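Long-range contacts in peptidyl tryptophan dihydroxylase (Pseudomonas putida, PDB 7CTQ), which uses FAD to dihydroxylate a peptidyl tryptophan, a step essential for biogenesis of the tryptophylquinone cofactor of quinohemoprotein amine dehydrogenase: residues Ala42-Ser47 with Leu89-Phe94; Gln48-Gly53 with Ser271-Phe276; Ile258-Ala263 with Ser280-Ala285. All coordinates share one frame; numbering follows the deposited sequence.

All three contacts touch the same FAD, at overlapping parts of the cofactor. Contact 1 holds the flavin ring and, through R91, the ribityl chain and a phosphate; contact 2 brings the start of helix 274-282 to the pyrimidine end; contact 3 serves the ribityl and phosphate part. Contacts 1 and 2 are neighbours, their centres about 11 Å apart, and they meet at I275, whose CD1 packs 3.5 Å from L89 CD2. Contacts 2 and 3 use opposite ends of helix 274-282, with centres about 15 Å apart. Contacts 1 and 3 do not touch: their centres are about 20 Å apart and their nearest atoms about 7 Å, and both bind the cofactor.

Contact 1. Residues Ala42-Ser47 with Leu89-Phe94; sequences AVEGVS and LDRQRF. With FAD (flavin-adenine dinucleotide), chain C.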
# COMPACT_ATOMS: atom_id res chain seq x y z
N ALA A 42 6.40 -16.94 -0.84
CA ALA A 42 7.00 -15.61 -0.85
C ALA A 42 7.25 -15.17 0.58
O ALA A 42 6.35 -15.28 1.42
CB ALA A 42 6.11 -14.60 -1.56
N VAL A 43 8.45 -14.70 0.87
CA VAL A 43 8.75 -14.09 2.16
C VAL A 43 9.21 -12.66 1.93
O VAL A 43 10.02 -12.40 1.03
CB VAL A 43 9.78 -14.90 2.98
CG1 VAL A 43 9.39 -16.36 2.99
CG2 VAL A 43 11.21 -14.68 2.48
N GLU A 44 8.68 -11.75 2.73
CA GLU A 44 8.87 -10.33 2.56
C GLU A 44 9.55 -9.77 3.80
O GLU A 44 9.49 -10.36 4.88
CB GLU A 44 7.53 -9.64 2.32
CG GLU A 44 6.97 -9.88 0.93
CD GLU A 44 5.48 -9.61 0.83
OE1 GLU A 44 4.94 -9.67 -0.30
OE2 GLU A 44 4.84 -9.34 1.87
N GLY A 45 10.21 -8.63 3.62
CA GLY A 45 10.77 -7.90 4.74
C GLY A 45 9.73 -6.95 5.31
O GLY A 45 9.08 -6.21 4.58
N VAL A 46 9.56 -7.00 6.63
CA VAL A 46 8.60 -6.15 7.32
C VAL A 46 9.33 -5.37 8.41
O VAL A 46 10.27 -5.86 9.03
CB VAL A 46 7.42 -6.95 7.91
CG1 VAL A 46 6.51 -7.46 6.79
CG2 VAL A 46 7.91 -8.10 8.79
N SER A 47 8.88 -4.14 8.62
CA SER A 47 9.45 -3.26 9.64
C SER A 47 8.73 -3.46 10.97
O SER A 47 7.77 -4.23 11.09
CB SER A 47 9.38 -1.80 9.19
OG SER A 47 8.04 -1.33 9.10
N LEU A 89 8.50 -11.99 6.89
CA LEU A 89 7.10 -12.41 6.92
C LEU A 89 6.91 -13.49 5.87
O LEU A 89 7.15 -13.25 4.68
CB LEU A 89 6.16 -11.24 6.67
CG LEU A 89 4.70 -11.70 6.71
CD1 LEU A 89 4.25 -11.90 8.15
CD2 LEU A 89 3.81 -10.74 5.98
N ASP A 90 6.46 -14.66 6.29
CA ASP A 90 6.21 -15.74 5.35
C ASP A 90 4.75 -15.65 4.92
O ASP A 90 3.84 -15.96 5.70
CB ASP A 90 6.57 -17.10 5.96
CG ASP A 90 5.83 -18.25 5.31
OD1 ASP A 90 5.64 -18.22 4.07
OD2 ASP A 90 5.46 -19.18 6.02
N ARG A 91 4.54 -15.19 3.68
CA ARG A 91 3.19 -14.95 3.17
C ARG A 91 2.35 -16.22 3.12
O ARG A 91 1.12 -16.13 3.17
CB ARG A 91 3.27 -14.32 1.78
CG ARG A 91 3.88 -12.92 1.80
CD ARG A 91 3.10 -12.01 2.73
NE ARG A 91 1.69 -11.96 2.37
CZ ARG A 91 1.15 -11.02 1.60
NH1 ARG A 91 1.92 -10.05 1.12
NH2 ARG A 91 -0.14 -11.04 1.31
N GLN A 92 2.99 -17.39 3.03
CA GLN A 92 2.25 -18.64 3.14
C GLN A 92 1.56 -18.74 4.50
O GLN A 92 0.33 -18.88 4.57
CB GLN A 92 3.20 -19.83 2.93
CG GLN A 92 4.16 -19.69 1.76
CD GLN A 92 5.29 -20.71 1.81
OE1 GLN A 92 6.46 -20.36 1.98
NE2 GLN A 92 4.93 -21.99 1.67
N ARG A 93 2.34 -18.67 5.58
CA ARG A 93 1.76 -18.63 6.92
C ARG A 93 0.79 -17.47 7.06
O ARG A 93 -0.31 -17.64 7.59
CB ARG A 93 2.85 -18.52 7.99
CG ARG A 93 3.26 -19.82 8.70
CD ARG A 93 3.81 -20.80 7.68
NE ARG A 93 4.77 -21.76 8.20
CZ ARG A 93 4.76 -23.06 7.91
NH1 ARG A 93 3.83 -23.55 7.10
NH2 ARG A 93 5.68 -23.86 8.42
N PHE A 94 1.19 -16.29 6.58
CA PHE A 94 0.42 -15.07 6.81
C PHE A 94 -1.00 -15.17 6.24
O PHE A 94 -1.98 -14.98 6.96
CB PHE A 94 1.16 -13.88 6.20
CG PHE A 94 0.67 -12.55 6.66
CD1 PHE A 94 0.72 -12.20 8.00
CD2 PHE A 94 0.16 -11.64 5.75
CE1 PHE A 94 0.27 -10.96 8.42
CE2 PHE A 94 -0.29 -10.40 6.17
CZ PHE A 94 -0.24 -10.06 7.50
PA FAD C . -2.53 -9.40 -1.74
O1A FAD C . -1.72 -9.47 -0.51
O2A FAD C . -1.76 -9.80 -2.99
O5B FAD C . -3.85 -10.20 -1.53
C5B FAD C . -4.65 -10.65 -2.64
C4B FAD C . -5.32 -11.93 -2.19
O4B FAD C . -6.31 -12.31 -3.17
C3B FAD C . -4.40 -13.14 -2.02
O3B FAD C . -4.80 -13.90 -0.88
C2B FAD C . -4.57 -13.90 -3.34
O2B FAD C . -4.38 -15.31 -3.21
C1B FAD C . -6.04 -13.61 -3.64
N9A FAD C . -6.47 -13.72 -5.03
C8A FAD C . -5.80 -13.35 -6.16
N7A FAD C . -6.46 -13.56 -7.28
C5A FAD C . -7.63 -14.15 -6.84
C6A FAD C . -8.77 -14.64 -7.52
N6A FAD C . -8.90 -14.62 -8.85
N1A FAD C . -9.78 -15.15 -6.78
C2A FAD C . -9.66 -15.18 -5.46
N3A FAD C . -8.64 -14.75 -4.71
C4A FAD C . -7.65 -14.24 -5.46
N1 FAD C . 5.44 -5.66 1.02
C2 FAD C . 6.11 -5.62 2.22
O2 FAD C . 5.58 -5.17 3.24
N3 FAD C . 7.40 -6.09 2.30
C4 FAD C . 8.13 -6.64 1.26
O4 FAD C . 9.28 -7.04 1.45
C4X FAD C . 7.42 -6.67 -0.01
N5 FAD C . 8.04 -7.16 -1.05
C5X FAD C . 7.36 -7.20 -2.25
C6 FAD C . 8.01 -7.71 -3.38
C7 FAD C . 7.38 -7.75 -4.61
C7M FAD C . 8.11 -8.32 -5.80
C8 FAD C . 6.07 -7.27 -4.74
C8M FAD C . 5.35 -7.31 -6.06
C9 FAD C . 5.42 -6.76 -3.62
C9A FAD C . 6.05 -6.72 -2.39
N10 FAD C . 5.41 -6.21 -1.23
C10 FAD C . 6.08 -6.16 -0.03
C1' FAD C . 4.06 -5.65 -1.33
C2' FAD C . 2.98 -6.54 -0.75
O2' FAD C . 3.06 -7.87 -1.26
C3' FAD C . 1.62 -5.94 -1.11
O3' FAD C . 1.68 -4.55 -0.81
C4' FAD C . 0.41 -6.52 -0.38
O4' FAD C . 0.50 -7.95 -0.30
C5' FAD C . -0.87 -6.11 -1.06
O5' FAD C . -1.97 -6.52 -0.24
P FAD C . -3.36 -6.84 -0.86
O1P FAD C . -3.84 -5.57 -1.57
O2P FAD C . -4.28 -7.42 0.16
O3P FAD C . -3.02 -7.91 -1.98
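E44 and L89 form an antiparallel hydrogen-bonded pair within a mixed sheet, where strand 43-46 pairs antiparallel with strand 87-90, which runs straight into helix 91-104. E44 N donates a hydrogen bond to L89 O at 2.9 Å, and L89 N donates one to E44 O at 2.8 Å. R91 N bonds to A42 O, extending the ladder into the first turn of the helix. On the face carrying E44 and L89 the packing is close. V46 CG1 lies 3.8 Å from L89 CB; apolar side chains suit this buried face, where I275 of helix 274-282 also packs on L89. The E44 chain runs extended past the flavin and ends in a carboxylate between cofactor and arginine. R91 folds back at chi2 (-57°) and chi3 (-56°), which turns its guanidinium toward both. NH1 of R91 meets E44 OE2 at 3.1 Å on the syn side, a salt bridge with the two planes 67° apart, while E44 OE1 accepts from FAD O2'. The long arginine, with two terminal nitrogens, can reach acid and cofactor together, and D95 makes a salt bridge with R91 NH2. The opposite face, with V43 and D90, is looser: V43 CG1 comes no nearer than 4.0 Å to D90 CA. D90 instead serves as N-cap of the helix, its OD1 accepting from Q92 N. Q92 and R93 lead on toward solvent. G45, on strand 43-46, meets the pyrimidine end of the flavin through its backbone alone: its N donates to FAD O4, and its O accepts from FAD N3 at 2.8 Å. Beyond it, R91 NH1 donates to FAD O4' at 2.9 Å and R91 NH2 to phosphate oxygen O1A at 2.9 Å.

Contact 2. Residues Gln48-Gly53 with Ser271-Phe276; sequences QRVLEG and SGNGIF. With FAD (flavin-adenine dinucleotide), chain C.
F276 and R49 are brought together by their torsions: CG of F276 stands anti to its backbone N (chi1 175°), sending the ring toward helix 48-56, and the R49 chain bends at chi3 so that its guanidinium swings over that ring. The result is a cation-pi contact, R49 CZ 4.4 Å from the ring centroid and 11° off the normal, with the two planes inclined by 51°. NH1 comes nearest, 3.4 Å from F276 CZ. N273 OD1 lies over a face of the same guanidinium, 3.3 Å from NH2, but at too poor an angle for a hydrogen bond. V50 packs its CG2 at 3.7 Å from F276 CB and its CG1 at 3.9 Å from I275 CG2, its two branches reaching F276 and I275 separately. G272 and N273 lead into helix 274-282, with N273 at the N-cap position; the first amides of the helix face the pyrimidine carbonyl, as in other flavoprotein monooxygenases, and the helix end probably favours negative charge there. G272 has positive phi, and a CB on G274 would lie 2.5 Å from FAD C1'. I275 N donates almost straight to FAD O2 at 2.9 Å.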
# COMPACT_ATOMS: atom_id res chain seq x y z
N GLN A 48 9.23 -2.77 12.00
CA GLN A 48 8.58 -2.79 13.31
C GLN A 48 7.20 -2.16 13.24
O GLN A 48 6.26 -2.63 13.90
CB GLN A 48 9.46 -2.06 14.34
CG GLN A 48 9.74 -0.58 14.03
CD GLN A 48 10.78 -0.38 12.93
OE1 GLN A 48 11.54 -1.29 12.60
NE2 GLN A 48 10.81 0.83 12.37
N ARG A 49 7.05 -1.10 12.44
CA ARG A 49 5.78 -0.41 12.32
C ARG A 49 4.69 -1.33 11.77
O ARG A 49 3.58 -1.39 12.31
CB ARG A 49 5.95 0.83 11.42
CG ARG A 49 5.10 2.03 11.82
CD ARG A 49 4.89 2.97 10.64
NE ARG A 49 6.03 2.96 9.73
CZ ARG A 49 6.08 3.65 8.59
NH1 ARG A 49 5.06 4.42 8.22
NH2 ARG A 49 7.16 3.57 7.82
N VAL A 50 5.01 -2.06 10.69
CA VAL A 50 4.00 -2.85 9.99
C VAL A 50 3.31 -3.82 10.93
O VAL A 50 2.09 -4.03 10.85
CB VAL A 50 4.65 -3.59 8.80
CG1 VAL A 50 3.65 -4.48 8.11
CG2 VAL A 50 5.26 -2.59 7.81
N LEU A 51 4.06 -4.42 11.85
CA LEU A 51 3.52 -5.56 12.60
C LEU A 51 2.52 -5.10 13.66
O LEU A 51 1.48 -5.73 13.84
CB LEU A 51 4.68 -6.37 13.20
CG LEU A 51 5.55 -7.20 12.26
CD1 LEU A 51 6.91 -7.67 13.01
CD2 LEU A 51 4.76 -8.26 11.42
N GLU A 52 2.80 -3.98 14.32
CA GLU A 52 1.79 -3.41 15.20
C GLU A 52 0.75 -2.60 14.42
O GLU A 52 -0.41 -2.52 14.84
CB GLU A 52 2.43 -2.55 16.29
CG GLU A 52 2.98 -3.38 17.45
CD GLU A 52 4.41 -3.03 17.81
OE1 GLU A 52 5.01 -3.73 18.65
OE2 GLU A 52 4.93 -2.03 17.27
N GLY A 53 1.15 -2.01 13.30
CA GLY A 53 0.16 -1.53 12.35
C GLY A 53 -0.78 -2.62 11.88
O GLY A 53 -1.95 -2.37 11.62
N SER A 271 10.73 -0.05 -0.62
CA SER A 271 10.60 0.52 0.72
C SER A 271 10.63 -0.54 1.81
O SER A 271 10.89 -0.21 2.98
CB SER A 271 9.31 1.33 0.84
OG SER A 271 8.18 0.45 0.86
N GLY A 272 10.38 -1.80 1.47
CA GLY A 272 10.16 -2.80 2.49
C GLY A 272 8.92 -2.54 3.31
O GLY A 272 8.82 -3.00 4.45
N ASN A 273 7.95 -1.80 2.74
CA ASN A 273 6.81 -1.29 3.50
C ASN A 273 5.50 -1.48 2.75
O ASN A 273 4.52 -0.80 3.07
CB ASN A 273 7.01 0.18 3.82
CG ASN A 273 7.55 0.40 5.21
OD1 ASN A 273 6.80 0.73 6.13
ND2 ASN A 273 8.86 0.22 5.37
N GLY A 274 5.45 -2.38 1.77
CA GLY A 274 4.28 -2.48 0.91
C GLY A 274 3.02 -2.85 1.67
O GLY A 274 1.94 -2.30 1.41
N ILE A 275 3.13 -3.78 2.62
CA ILE A 275 1.94 -4.21 3.36
C ILE A 275 1.33 -3.03 4.12
O ILE A 275 0.10 -2.86 4.15
CB ILE A 275 2.28 -5.38 4.30
CG1 ILE A 275 2.48 -6.67 3.48
CG2 ILE A 275 1.18 -5.58 5.30
CD1 ILE A 275 3.23 -7.77 4.22
N PHE A 276 2.18 -2.19 4.71
CA PHE A 276 1.69 -1.01 5.40
C PHE A 276 1.00 -0.05 4.44
O PHE A 276 -0.05 0.51 4.75
CB PHE A 276 2.86 -0.30 6.11
CG PHE A 276 2.48 1.00 6.76
CD1 PHE A 276 2.10 1.03 8.10
CD2 PHE A 276 2.50 2.19 6.05
CE1 PHE A 276 1.75 2.23 8.71
CE2 PHE A 276 2.15 3.39 6.65
CZ PHE A 276 1.78 3.41 7.98
PA FAD C . -2.53 -9.40 -1.74
O1A FAD C . -1.72 -9.47 -0.51
O2A FAD C . -1.76 -9.80 -2.99
O5B FAD C . -3.85 -10.20 -1.53
C5B FAD C . -4.65 -10.65 -2.64
C4B FAD C . -5.32 -11.93 -2.19
O4B FAD C . -6.31 -12.31 -3.17
C3B FAD C . -4.40 -13.14 -2.02
O3B FAD C . -4.80 -13.90 -0.88
C2B FAD C . -4.57 -13.90 -3.34
O2B FAD C . -4.38 -15.31 -3.21
C1B FAD C . -6.04 -13.61 -3.64
N9A FAD C . -6.47 -13.72 -5.03
C8A FAD C . -5.80 -13.35 -6.16
N7A FAD C . -6.46 -13.56 -7.28
C5A FAD C . -7.63 -14.15 -6.84
C6A FAD C . -8.77 -14.64 -7.52
N6A FAD C . -8.90 -14.62 -8.85
N1A FAD C . -9.78 -15.15 -6.78
C2A FAD C . -9.66 -15.18 -5.46
N3A FAD C . -8.64 -14.75 -4.71
C4A FAD C . -7.65 -14.24 -5.46
N1 FAD C . 5.44 -5.66 1.02
C2 FAD C . 6.11 -5.62 2.22
O2 FAD C . 5.58 -5.17 3.24
N3 FAD C . 7.40 -6.09 2.30
C4 FAD C . 8.13 -6.64 1.26
O4 FAD C . 9.28 -7.04 1.45
C4X FAD C . 7.42 -6.67 -0.01
N5 FAD C . 8.04 -7.16 -1.05
C5X FAD C . 7.36 -7.20 -2.25
C6 FAD C . 8.01 -7.71 -3.38
C7 FAD C . 7.38 -7.75 -4.61
C7M FAD C . 8.11 -8.32 -5.80
C8 FAD C . 6.07 -7.27 -4.74
C8M FAD C . 5.35 -7.31 -6.06
C9 FAD C . 5.42 -6.76 -3.62
C9A FAD C . 6.05 -6.72 -2.39
N10 FAD C . 5.41 -6.21 -1.23
C10 FAD C . 6.08 -6.16 -0.03
C1' FAD C . 4.06 -5.65 -1.33
C2' FAD C . 2.98 -6.54 -0.75
O2' FAD C . 3.06 -7.87 -1.26
C3' FAD C . 1.62 -5.94 -1.11
O3' FAD C . 1.68 -4.55 -0.81
C4' FAD C . 0.41 -6.52 -0.38
O4' FAD C . 0.50 -7.95 -0.30
C5' FAD C . -0.87 -6.11 -1.06
O5' FAD C . -1.97 -6.52 -0.24
P FAD C . -3.36 -6.84 -0.86
O1P FAD C . -3.84 -5.57 -1.57
O2P FAD C . -4.28 -7.42 0.16
O3P FAD C . -3.02 -7.91 -1.98

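Contact 3. Residues Ile258-Ala263 with Ser280-Ala285; sequences IRVGDA and SSALQA. With FAD (flavin-adenine dinucleotide), chain C.
V260 and A285 make the apolar centre: CG1 of V260 sits 3.5 Å from A285 CB. It gets there by lying anti to the carbonyl carbon, beside the backbone N (chi1 -65°). I258 CD1 approaches the same methyl at 4.1 Å, and V260 CB comes to 4.2 Å from A282 CB. Small residues suit the helix side because the strand side brings bulky branched ones, and T20 of helix 15-27 also packs on V260, A282 and A285. Outside the centre, strand 257-259 is the outermost parallel strand of the Rossmann-type sheet, next to strand 137-140, and it leads into the Gly-Asp turn G261-D262 that flavoprotein hydroxylases of this fold commonly place at the phosphate and ribityl part of FAD. Glycine suits position G261 on two counts: phi is positive, and a CB there would lie 2.1 Å from FAD O1P. The turn is tied to the helix by S281, whose OG accepts from G261 N at 2.8 Å with a bent N-H...O angle of 132°. That hydroxyl also bonds to S278 O, so a small serine bridges turn and helix. Further out, D262 N donates to O1P at 3.0 Å. The D262 carboxylate lies alongside the ribityl chain, with OD2 3.4 Å from C5' and OD1 making a weak, unsettled contact to O3'. An alanine here would keep the backbone N-H hydrogen bond to O1P but lose the carboxylate, and would probably leave O3' without that possible partner and the ribityl chain freer to turn. At the polar edge, R259 NE donates to A263 O at 2.6 Å, joining the strand end to the turn that follows.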
# COMPACT_ATOMS: atom_id res chain seq x y z
N ILE A 258 -15.65 -0.94 -4.73
CA ILE A 258 -14.47 -0.19 -4.34
C ILE A 258 -13.27 -1.10 -4.52
O ILE A 258 -13.36 -2.31 -4.31
CB ILE A 258 -14.59 0.35 -2.89
CG1 ILE A 258 -13.57 1.45 -2.63
CG2 ILE A 258 -14.46 -0.77 -1.83
CD1 ILE A 258 -13.72 2.06 -1.26
N ARG A 259 -12.16 -0.53 -4.97
CA ARG A 259 -10.87 -1.20 -4.95
C ARG A 259 -10.05 -0.74 -3.76
O ARG A 259 -10.01 0.45 -3.44
CB ARG A 259 -10.10 -0.95 -6.25
CG ARG A 259 -10.50 -1.88 -7.39
CD ARG A 259 -10.12 -1.34 -8.74
NE ARG A 259 -8.84 -1.87 -9.20
CZ ARG A 259 -8.70 -2.77 -10.16
NH1 ARG A 259 -9.77 -3.25 -10.78
NH2 ARG A 259 -7.50 -3.19 -10.51
N VAL A 260 -9.37 -1.69 -3.12
CA VAL A 260 -8.48 -1.41 -1.99
C VAL A 260 -7.17 -2.14 -2.20
O VAL A 260 -7.07 -3.09 -2.99
CB VAL A 260 -9.09 -1.80 -0.63
CG1 VAL A 260 -10.32 -0.96 -0.34
CG2 VAL A 260 -9.44 -3.30 -0.59
N GLY A 261 -6.14 -1.66 -1.50
CA GLY A 261 -4.86 -2.34 -1.57
C GLY A 261 -4.17 -2.17 -2.91
O GLY A 261 -4.33 -1.16 -3.61
N ASP A 262 -3.38 -3.19 -3.27
CA ASP A 262 -2.65 -3.21 -4.54
C ASP A 262 -3.58 -3.05 -5.74
O ASP A 262 -3.17 -2.52 -6.78
CB ASP A 262 -1.86 -4.52 -4.67
CG ASP A 262 -0.49 -4.45 -4.02
OD1 ASP A 262 -0.19 -3.45 -3.33
OD2 ASP A 262 0.30 -5.42 -4.20
N ALA A 263 -4.82 -3.54 -5.63
CA ALA A 263 -5.80 -3.31 -6.68
C ALA A 263 -6.08 -1.83 -6.88
O ALA A 263 -6.54 -1.44 -7.96
CB ALA A 263 -7.10 -4.02 -6.36
N SER A 280 -2.83 1.29 4.41
CA SER A 280 -3.21 2.70 4.35
C SER A 280 -4.32 2.94 3.33
O SER A 280 -5.19 3.80 3.54
CB SER A 280 -1.99 3.56 3.98
OG SER A 280 -0.99 3.43 4.98
N SER A 281 -4.29 2.20 2.22
CA SER A 281 -5.28 2.41 1.18
C SER A 281 -6.65 1.89 1.61
O SER A 281 -7.67 2.37 1.12
CB SER A 281 -4.84 1.73 -0.11
OG SER A 281 -4.94 0.32 0.00
N ALA A 282 -6.68 0.93 2.55
CA ALA A 282 -7.93 0.37 3.03
C ALA A 282 -8.43 1.03 4.31
O ALA A 282 -9.57 0.77 4.71
CB ALA A 282 -7.77 -1.14 3.28
N LEU A 283 -7.62 1.89 4.92
CA LEU A 283 -7.93 2.41 6.25
C LEU A 283 -9.28 3.12 6.27
O LEU A 283 -10.08 2.92 7.19
CB LEU A 283 -6.83 3.37 6.71
CG LEU A 283 -7.01 4.00 8.09
CD1 LEU A 283 -6.79 2.98 9.21
CD2 LEU A 283 -6.12 5.25 8.30
N GLN A 284 -9.56 3.95 5.27
CA GLN A 284 -10.83 4.67 5.24
C GLN A 284 -11.78 4.12 4.19
O GLN A 284 -12.82 4.73 3.91
CB GLN A 284 -10.57 6.17 5.07
CG GLN A 284 -9.85 6.70 6.32
CD GLN A 284 -9.27 8.10 6.18
OE1 GLN A 284 -9.41 8.75 5.14
NE2 GLN A 284 -8.64 8.58 7.25
N ALA A 285 -11.48 2.95 3.63
CA ALA A 285 -12.45 2.28 2.76
C ALA A 285 -13.77 1.98 3.48
O ALA A 285 -14.83 2.25 2.90
CB ALA A 285 -11.83 1.00 2.18
PA FAD C . -2.53 -9.40 -1.74
O1A FAD C . -1.72 -9.47 -0.51
O2A FAD C . -1.76 -9.80 -2.99
O5B FAD C . -3.85 -10.20 -1.53
C5B FAD C . -4.65 -10.65 -2.64
C4B FAD C . -5.32 -11.93 -2.19
O4B FAD C . -6.31 -12.31 -3.17
C3B FAD C . -4.40 -13.14 -2.02
O3B FAD C . -4.80 -13.90 -0.88
C2B FAD C . -4.57 -13.90 -3.34
O2B FAD C . -4.38 -15.31 -3.21
C1B FAD C . -6.04 -13.61 -3.64
N9A FAD C . -6.47 -13.72 -5.03
C8A FAD C . -5.80 -13.35 -6.16
N7A FAD C . -6.46 -13.56 -7.28
C5A FAD C . -7.63 -14.15 -6.84
C6A FAD C . -8.77 -14.64 -7.52
N6A FAD C . -8.90 -14.62 -8.85
N1A FAD C . -9.78 -15.15 -6.78
C2A FAD C . -9.66 -15.18 -5.46
N3A FAD C . -8.64 -14.75 -4.71
C4A FAD C . -7.65 -14.24 -5.46
N1 FAD C . 5.44 -5.66 1.02
C2 FAD C . 6.11 -5.62 2.22
O2 FAD C . 5.58 -5.17 3.24
N3 FAD C . 7.40 -6.09 2.30
C4 FAD C . 8.13 -6.64 1.26
O4 FAD C . 9.28 -7.04 1.45
C4X FAD C . 7.42 -6.67 -0.01
N5 FAD C . 8.04 -7.16 -1.05
C5X FAD C . 7.36 -7.20 -2.25
C6 FAD C . 8.01 -7.71 -3.38
C7 FAD C . 7.38 -7.75 -4.61
C7M FAD C . 8.11 -8.32 -5.80
C8 FAD C . 6.07 -7.27 -4.74
C8M FAD C . 5.35 -7.31 -6.06
C9 FAD C . 5.42 -6.76 -3.62
C9A FAD C . 6.05 -6.72 -2.39
N10 FAD C . 5.41 -6.21 -1.23
C10 FAD C . 6.08 -6.16 -0.03
C1' FAD C . 4.06 -5.65 -1.33
C2' FAD C . 2.98 -6.54 -0.75
O2' FAD C . 3.06 -7.87 -1.26
C3' FAD C . 1.62 -5.94 -1.11
O3' FAD C . 1.68 -4.55 -0.81
C4' FAD C . 0.41 -6.52 -0.38
O4' FAD C . 0.50 -7.95 -0.30
C5' FAD C . -0.87 -6.11 -1.06
O5' FAD C . -1.97 -6.52 -0.24
P FAD C . -3.36 -6.84 -0.86
O1P FAD C . -3.84 -5.57 -1.57
O2P FAD C . -4.28 -7.42 0.16
O3P FAD C . -3.02 -7.91 -1.98